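Local coordinates for alpha-glucosidase (Bacteroides thetaiotaomicron, PDB 5XFM), which probably hydrolyses terminal beta-L-arabinopyranosides and alpha-galactosides, as a calcium-binding, bifunctional member of glycoside hydrolase family 97, at residues R439-E442 with R443-N447; I480-V484 with G485-F489. The protein carries 1 engineered substitution. One frame throughout, in Å; residues are numbered along the deposited sequence.

Contact 1 (R439-E442 with R443-N447)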
ATOM      1  N   ARG A 439       0.567  -6.017  -3.829  1.00 18.28           N
ATOM      2  CA  ARG A 439      -0.718  -6.444  -4.361  1.00 21.85           C
ATOM      3  C   ARG A 439      -1.249  -7.659  -3.599  1.00 19.27           C
ATOM      4  O   ARG A 439      -1.255  -8.778  -4.117  1.00 20.59           O
ATOM      5  CB  ARG A 439      -0.579  -6.721  -5.856  1.00 17.53           C
ATOM      6  CG  ARG A 439      -0.680  -5.450  -6.708  1.00 19.86           C
ATOM      7  CD  ARG A 439       0.364  -5.472  -7.809  1.00 18.71           C
ATOM      8  NE  ARG A 439       0.216  -4.428  -8.823  1.00 14.29           N
ATOM      9  CZ  ARG A 439       1.050  -3.402  -8.975  1.00 14.73           C
ATOM     10  NH1 ARG A 439       2.084  -3.254  -8.159  1.00 14.63           N
ATOM     11  NH2 ARG A 439       0.847  -2.517  -9.941  1.00 14.95           N
ATOM     12  N   GLY A 440      -1.685  -7.430  -2.360  1.00 17.48           N
ATOM     13  CA  GLY A 440      -2.144  -8.511  -1.511  1.00 19.02           C
ATOM     14  C   GLY A 440      -0.969  -9.301  -0.957  1.00 19.12           C
ATOM     15  O   GLY A 440      -1.116 -10.459  -0.567  1.00 16.73           O
ATOM     16  N   TRP A 441       0.206  -8.676  -0.929  1.00 14.02           N
ATOM     17  CA  TRP A 441       1.437  -9.400  -0.627  1.00 19.08           C
ATOM     18  C   TRP A 441       1.588  -9.899   0.824  1.00 19.98           C
ATOM     19  O   TRP A 441       2.283 -10.893   1.051  1.00 17.39           O
ATOM     20  CB  TRP A 441       2.643  -8.530  -1.016  1.00 18.94           C
ATOM     21  CG  TRP A 441       2.848  -8.477  -2.514  1.00 17.58           C
ATOM     22  CD1 TRP A 441       2.004  -8.970  -3.470  1.00 15.23           C
ATOM     23  CD2 TRP A 441       3.984  -7.953  -3.216  1.00 18.60           C
ATOM     24  NE1 TRP A 441       2.533  -8.766  -4.719  1.00 21.06           N
ATOM     25  CE2 TRP A 441       3.747  -8.143  -4.594  1.00 19.18           C
ATOM     26  CE3 TRP A 441       5.175  -7.334  -2.816  1.00 19.37           C
ATOM     27  CZ2 TRP A 441       4.656  -7.738  -5.573  1.00 14.54           C
ATOM     28  CZ3 TRP A 441       6.077  -6.933  -3.789  1.00 15.58           C
ATOM     29  CH2 TRP A 441       5.812  -7.135  -5.152  1.00 16.69           C
ATOM     30  N   GLU A 442       0.913  -9.266   1.787  1.00 14.64           N
ATOM     31  CA  GLU A 442       0.968  -9.725   3.180  1.00 12.71           C
ATOM     32  C   GLU A 442       0.425 -11.150   3.322  1.00 24.68           C
ATOM     33  O   GLU A 442       0.996 -11.982   4.035  1.00 22.50           O
ATOM     34  CB  GLU A 442       0.169  -8.791   4.103  1.00 15.30           C
ATOM     35  CG  GLU A 442       0.745  -7.383   4.304  1.00 21.84           C
ATOM     36  CD  GLU A 442       0.189  -6.365   3.323  1.00 24.52           C
ATOM     37  OE1 GLU A 442      -0.347  -6.784   2.272  1.00 25.69           O
ATOM     38  OE2 GLU A 442       0.272  -5.147   3.611  1.00 14.77           O
ATOM     39  N   ARG A 443      -0.677 -11.431   2.633  1.00 18.45           N
ATOM     40  CA  ARG A 443      -1.270 -12.754   2.678  1.00 14.44           C
ATOM     41  C   ARG A 443      -0.491 -13.708   1.788  1.00 21.72           C
ATOM     42  O   ARG A 443      -0.242 -14.848   2.168  1.00 23.91           O
ATOM     43  CB  ARG A 443      -2.737 -12.717   2.253  1.00 25.78           C
ATOM     44  CG  ARG A 443      -3.445 -14.045   2.443  1.00 19.89           C
ATOM     45  CD  ARG A 443      -4.913 -13.845   2.746  1.00 21.23           C
ATOM     46  NE  ARG A 443      -5.600 -15.121   2.927  1.00 28.41           N
ATOM     47  CZ  ARG A 443      -5.640 -15.774   4.087  1.00 33.55           C
ATOM     48  NH1 ARG A 443      -5.022 -15.270   5.153  1.00 26.48           N
ATOM     49  NH2 ARG A 443      -6.289 -16.930   4.183  1.00 29.52           N
ATOM     50  N   MET A 444      -0.121 -13.249   0.597  1.00 14.64           N
ATOM     51  CA  MET A 444       0.605 -14.107  -0.327  1.00 19.33           C
ATOM     52  C   MET A 444       1.970 -14.554   0.219  1.00 22.40           C
ATOM     53  O   MET A 444       2.380 -15.693  -0.016  1.00 19.20           O
ATOM     54  CB  MET A 444       0.765 -13.410  -1.673  1.00 14.90           C
ATOM     55  CG  MET A 444      -0.557 -13.216  -2.387  1.00 19.61           C
ATOM     56  SD  MET A 444      -0.569 -11.904  -3.612  1.00 16.95           S
ATOM     57  CE  MET A 444       0.435 -12.625  -4.907  1.00 15.84           C
ATOM     58  N   TYR A 445       2.650 -13.672   0.961  1.00 21.07           N
ATOM     59  CA  TYR A 445       4.002 -13.946   1.478  1.00 19.45           C
ATOM     60  C   TYR A 445       4.138 -13.734   2.993  1.00 17.88           C
ATOM     61  O   TYR A 445       4.160 -12.596   3.462  1.00 16.84           O
ATOM     62  CB  TYR A 445       5.026 -13.064   0.761  1.00 18.95           C
ATOM     63  CG  TYR A 445       4.934 -13.117  -0.747  1.00 24.97           C
ATOM     64  CD1 TYR A 445       5.510 -14.160  -1.463  1.00 21.39           C
ATOM     65  CD2 TYR A 445       4.254 -12.129  -1.453  1.00 15.70           C
ATOM     66  CE1 TYR A 445       5.424 -14.208  -2.842  1.00 22.36           C
ATOM     67  CE2 TYR A 445       4.162 -12.170  -2.820  1.00 14.64           C
ATOM     68  CZ  TYR A 445       4.745 -13.208  -3.513  1.00 24.07           C
ATOM     69  OH  TYR A 445       4.648 -13.244  -4.886  1.00 33.39           O
ATOM     70  N   PRO A 446       4.286 -14.833   3.752  1.00 19.16           N
ATOM     71  CA  PRO A 446       4.345 -14.828   5.224  1.00 21.02           C
ATOM     72  C   PRO A 446       5.426 -13.919   5.809  1.00 19.54           C
ATOM     73  O   PRO A 446       5.254 -13.432   6.927  1.00 26.97           O
ATOM     74  CB  PRO A 446       4.652 -16.291   5.569  1.00 19.65           C
ATOM     75  CG  PRO A 446       4.164 -17.074   4.397  1.00 25.65           C
ATOM     76  CD  PRO A 446       4.368 -16.195   3.195  1.00 22.14           C
ATOM     77  N   ASN A 447       6.515 -13.699   5.078  1.00 15.52           N
ATOM     78  CA  ASN A 447       7.628 -12.898   5.599  1.00 21.88           C
ATOM     79  C   ASN A 447       7.693 -11.485   5.015  1.00 18.39           C
ATOM     80  O   ASN A 447       8.634 -10.739   5.268  1.00 15.45           O
ATOM     81  CB  ASN A 447       8.959 -13.622   5.366  1.00 18.70           C
ATOM     82  CG  ASN A 447       9.185 -13.992   3.907  1.00 17.73           C
ATOM     83  OD1 ASN A 447       8.260 -14.407   3.202  1.00 17.36           O
ATOM     84  ND2 ASN A 447      10.420 -13.861   3.458  1.00 12.66           N
TER
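Tyr445 turns the edge of its ring onto a face of the Trp441 indole. CE2 does the touching, 3.9 Å from Trp441 CD1 and set toward the rim, and the two planes stand at 85°, a T-shaped (edge-to-face) pair whose centroids, that of the five-membered indole ring and that of the phenol, are 5.3 Å apart. On the opposite face of the indole sits the backbone N of Arg439. Met444 adds a Met-aromatic contact: its SD lies 3.9 Å from Trp441 CD1 but approaches the ring obliquely, while the same sulfur comes to 3.2 Å from Arg439 O. With CG beside the backbone N in both Trp441 and Tyr445 (chi1 -51° in the tyrosine), the two side chains run alongside each other and point the same way.

One short helical turn, 441-444, sets these groups. Gly440 occupies its N-cap position, and Gly440 O takes a nearly straight bond from Met444 N (3.2 Å, 167°) as well as a weak one from Arg443 N. The last bond, Tyr445 N to Trp441 O at 2.8 Å, is made just as the chain leaves helical geometry, and that carbonyl oxygen also lies at the edge of the Tyr445 ring.

Farther out, the polar ends are fixed by other parts of the chain. Trp441 NE1 donates to Val214 O, Tyr445 OH pairs with Glu417 of helix 410-425, and Arg439 bonds to Thr436 OG1 through NH1 and forms a salt bridge with Glu211 through NE, so that the turn is tied both to a barrel helix and to the N-terminal beta domain. The arrangement is that of an abbreviated helix in a beta-alpha-beta unit, between parallel strands 429-432 and 448-451 of the family's TIM-barrel-type catalytic domain.

Contact 2 (I480-V484 with G485-F489)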
ATOM      1  N   ILE A 480      -6.302   5.834   0.207  1.00 17.06           N
ATOM      2  CA  ILE A 480      -5.757   5.381  -1.076  1.00 17.62           C
ATOM      3  C   ILE A 480      -4.549   4.433  -0.937  1.00 21.65           C
ATOM      4  O   ILE A 480      -4.722   3.218  -0.858  1.00 18.87           O
ATOM      5  CB  ILE A 480      -5.366   6.591  -1.973  1.00 14.46           C
ATOM      6  CG1 ILE A 480      -6.549   7.559  -2.098  1.00 16.28           C
ATOM      7  CG2 ILE A 480      -4.936   6.132  -3.362  1.00 11.08           C
ATOM      8  CD1 ILE A 480      -6.270   8.797  -2.905  1.00 15.24           C
ATOM      9  N   ARG A 481      -3.333   4.969  -0.901  1.00 17.59           N
ATOM     10  CA  ARG A 481      -2.147   4.109  -0.961  1.00 21.75           C
ATOM     11  C   ARG A 481      -2.123   3.046   0.136  1.00 18.85           C
ATOM     12  O   ARG A 481      -1.877   1.873  -0.134  1.00 16.75           O
ATOM     13  CB  ARG A 481      -0.864   4.947  -0.888  1.00 17.34           C
ATOM     14  CG  ARG A 481       0.403   4.149  -0.546  1.00 15.39           C
ATOM     15  CD  ARG A 481       0.739   3.060  -1.572  1.00 19.62           C
ATOM     16  NE  ARG A 481       1.945   2.334  -1.176  1.00 20.22           N
ATOM     17  CZ  ARG A 481       1.969   1.331  -0.304  1.00 21.08           C
ATOM     18  NH1 ARG A 481       0.841   0.894   0.246  1.00 18.27           N
ATOM     19  NH2 ARG A 481       3.123   0.755   0.013  1.00 20.88           N
ATOM     20  N   ASN A 482      -2.386   3.464   1.367  1.00 19.85           N
ATOM     21  CA  ASN A 482      -2.210   2.597   2.523  1.00 17.30           C
ATOM     22  C   ASN A 482      -3.406   1.659   2.770  1.00 21.27           C
ATOM     23  O   ASN A 482      -3.274   0.639   3.456  1.00 24.04           O
ATOM     24  CB  ASN A 482      -1.904   3.471   3.750  1.00 19.11           C
ATOM     25  CG  ASN A 482      -1.317   2.688   4.906  1.00 18.46           C
ATOM     26  OD1 ASN A 482      -1.472   3.068   6.063  1.00 24.23           O
ATOM     27  ND2 ASN A 482      -0.642   1.586   4.597  1.00 17.82           N
ATOM     28  N   THR A 483      -4.565   1.983   2.193  1.00 23.32           N
ATOM     29  CA  THR A 483      -5.766   1.167   2.387  1.00 13.24           C
ATOM     30  C   THR A 483      -5.655  -0.204   1.712  1.00 15.75           C
ATOM     31  O   THR A 483      -6.303  -1.158   2.134  1.00 22.04           O
ATOM     32  CB  THR A 483      -7.054   1.893   1.869  1.00 21.08           C
ATOM     33  OG1 THR A 483      -8.205   1.365   2.526  1.00 19.12           O
ATOM     34  CG2 THR A 483      -7.238   1.740   0.363  1.00 20.12           C
ATOM     35  N   VAL A 484      -4.859  -0.309   0.655  1.00 19.75           N
ATOM     36  CA  VAL A 484      -4.706  -1.593  -0.024  1.00 17.14           C
ATOM     37  C   VAL A 484      -3.455  -2.347   0.411  1.00 23.16           C
ATOM     38  O   VAL A 484      -3.206  -3.455  -0.065  1.00 25.63           O
ATOM     39  CB  VAL A 484      -4.654  -1.431  -1.562  1.00 17.62           C
ATOM     40  CG1 VAL A 484      -5.919  -0.747  -2.073  1.00 15.13           C
ATOM     41  CG2 VAL A 484      -3.419  -0.655  -1.968  1.00 15.32           C
ATOM     42  N   GLY A 485      -2.657  -1.759   1.298  1.00 20.22           N
ATOM     43  CA  GLY A 485      -1.444  -2.434   1.722  1.00 20.41           C
ATOM     44  C   GLY A 485      -0.492  -1.670   2.623  1.00 23.01           C
ATOM     45  O   GLY A 485      -0.566  -0.441   2.737  1.00 21.46           O
ATOM     46  N   SER A 486       0.421  -2.416   3.245  1.00 25.31           N
ATOM     47  CA  SER A 486       1.418  -1.848   4.146  1.00 19.32           C
ATOM     48  C   SER A 486       2.230  -0.762   3.470  1.00 15.83           C
ATOM     49  O   SER A 486       2.701  -0.924   2.342  1.00 24.93           O
ATOM     50  CB  SER A 486       2.363  -2.934   4.671  1.00 21.61           C
ATOM     51  OG  SER A 486       1.697  -3.844   5.514  1.00 19.21           O
ATOM     52  N   MET A 487       2.401   0.342   4.184  1.00 13.65           N
ATOM     53  CA  MET A 487       3.146   1.490   3.685  1.00 15.87           C
ATOM     54  C   MET A 487       4.276   1.864   4.643  1.00 14.25           C
ATOM     55  O   MET A 487       4.026   2.372   5.738  1.00 13.23           O
ATOM     56  CB  MET A 487       2.203   2.673   3.487  1.00 16.77           C
ATOM     57  CG  MET A 487       2.828   3.894   2.859  1.00 17.74           C
ATOM     58  SD  MET A 487       1.586   5.180   2.651  1.00 17.81           S
ATOM     59  CE  MET A 487       1.207   5.577   4.357  1.00 16.14           C
ATOM     60  N   GLU A 488       5.511   1.589   4.241  1.00 14.23           N
ATOM     61  CA  GLU A 488       6.673   1.876   5.083  1.00 21.16           C
ATOM     62  C   GLU A 488       7.084   3.324   4.878  1.00 21.41           C
ATOM     63  O   GLU A 488       7.936   3.629   4.040  1.00 22.03           O
ATOM     64  CB  GLU A 488       7.839   0.941   4.756  1.00 15.47           C
ATOM     65  CG  GLU A 488       8.267   0.084   5.933  1.00 25.97           C
ATOM     66  CD  GLU A 488       9.196   0.817   6.900  1.00 36.47           C
ATOM     67  OE1 GLU A 488       9.942   1.717   6.462  1.00 33.34           O
ATOM     68  OE2 GLU A 488       9.168   0.510   8.111  1.00 53.20           O
ATOM     69  N   PHE A 489       6.460   4.217   5.636  1.00 21.25           N
ATOM     70  CA  PHE A 489       6.550   5.647   5.364  1.00 21.03           C
ATOM     71  C   PHE A 489       7.748   6.312   6.049  1.00 18.29           C
ATOM     72  O   PHE A 489       8.283   7.303   5.551  1.00 25.79           O
ATOM     73  CB  PHE A 489       5.245   6.337   5.789  1.00 25.31           C
ATOM     74  CG  PHE A 489       5.193   7.800   5.453  1.00 19.64           C
ATOM     75  CD1 PHE A 489       4.831   8.220   4.183  1.00 21.03           C
ATOM     76  CD2 PHE A 489       5.504   8.755   6.407  1.00 23.94           C
ATOM     77  CE1 PHE A 489       4.784   9.570   3.866  1.00 22.47           C
ATOM     78  CE2 PHE A 489       5.460  10.103   6.100  1.00 25.52           C
ATOM     79  CZ  PHE A 489       5.095  10.511   4.825  1.00 22.80           C
TER
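Arg481 lays one face of its guanidinium over Met487 CB, which stands 3.7 Å above the plane and toward the rim, while the methylene CG of the arginine meets Met487 SD at 3.6 Å. The edge of the same group faces two backbone carbonyls. NH2 gives a fairly straight bond to Ser486 O (2.9 Å, 155°) that stays close to the guanidinium plane, and NH1 adds weak bonds to Ser486 O and Gly485 O. The arginine side chain reaches this position by extending CG anti to the backbone N (chi1 164°) and then bending at chi2 (61°). Arg481 NE and NH2 also donate to Ala453 O and Glu452 O; Glu452 is a calcium ligand, and the arginine side chain itself lies about 11 Å from the ion.

These residues belong to a loop between helix 470-474 and strand 497-498, within the glycoside hydrolase 97 catalytic region, where a helix-like bend at 481-483 passes into an extended run. At the change of direction Gly485 N makes a weak bond back to Asn482 O. Asn482 meets the run from another side: ND2 donates to Gly485 O at 2.8 Å, with the oxygen tilted from the amide plane, a firmer bond than the weak one this carbonyl takes from Arg481 NH1. The same ND2 presses against Met487 CB at 3.2 Å. The asparagine and methionine side chains cross at about a right angle, Met487 CE resting 3.8 Å from Asn482 CB. The Asn482 amide is held at its other end by Gln523 N, which donates to OD1.

From the N terminus, the chain passes through the beta-rich N-terminal region before entering the catalytic barrel, where both contacts lie. Contact 1 forms the helical turn late in the connection between strands 429-432 and 448-451; contact 2 closes a bend further on, between helix 470-474 and strand 497-498. They follow in series, neither nesting nor crossing, with centres 13 Å apart. They nevertheless touch: Glu442 OE2 and Ser486 OG are 2.7 Å apart, a probable hydrogen bond, and Gln523 NE2 also bonds the serine. Strand 448-451 is a shared neighbour, its Tyr448 touching residues of contact 1 and its Ser451 bonding to Glu488 through the backbone.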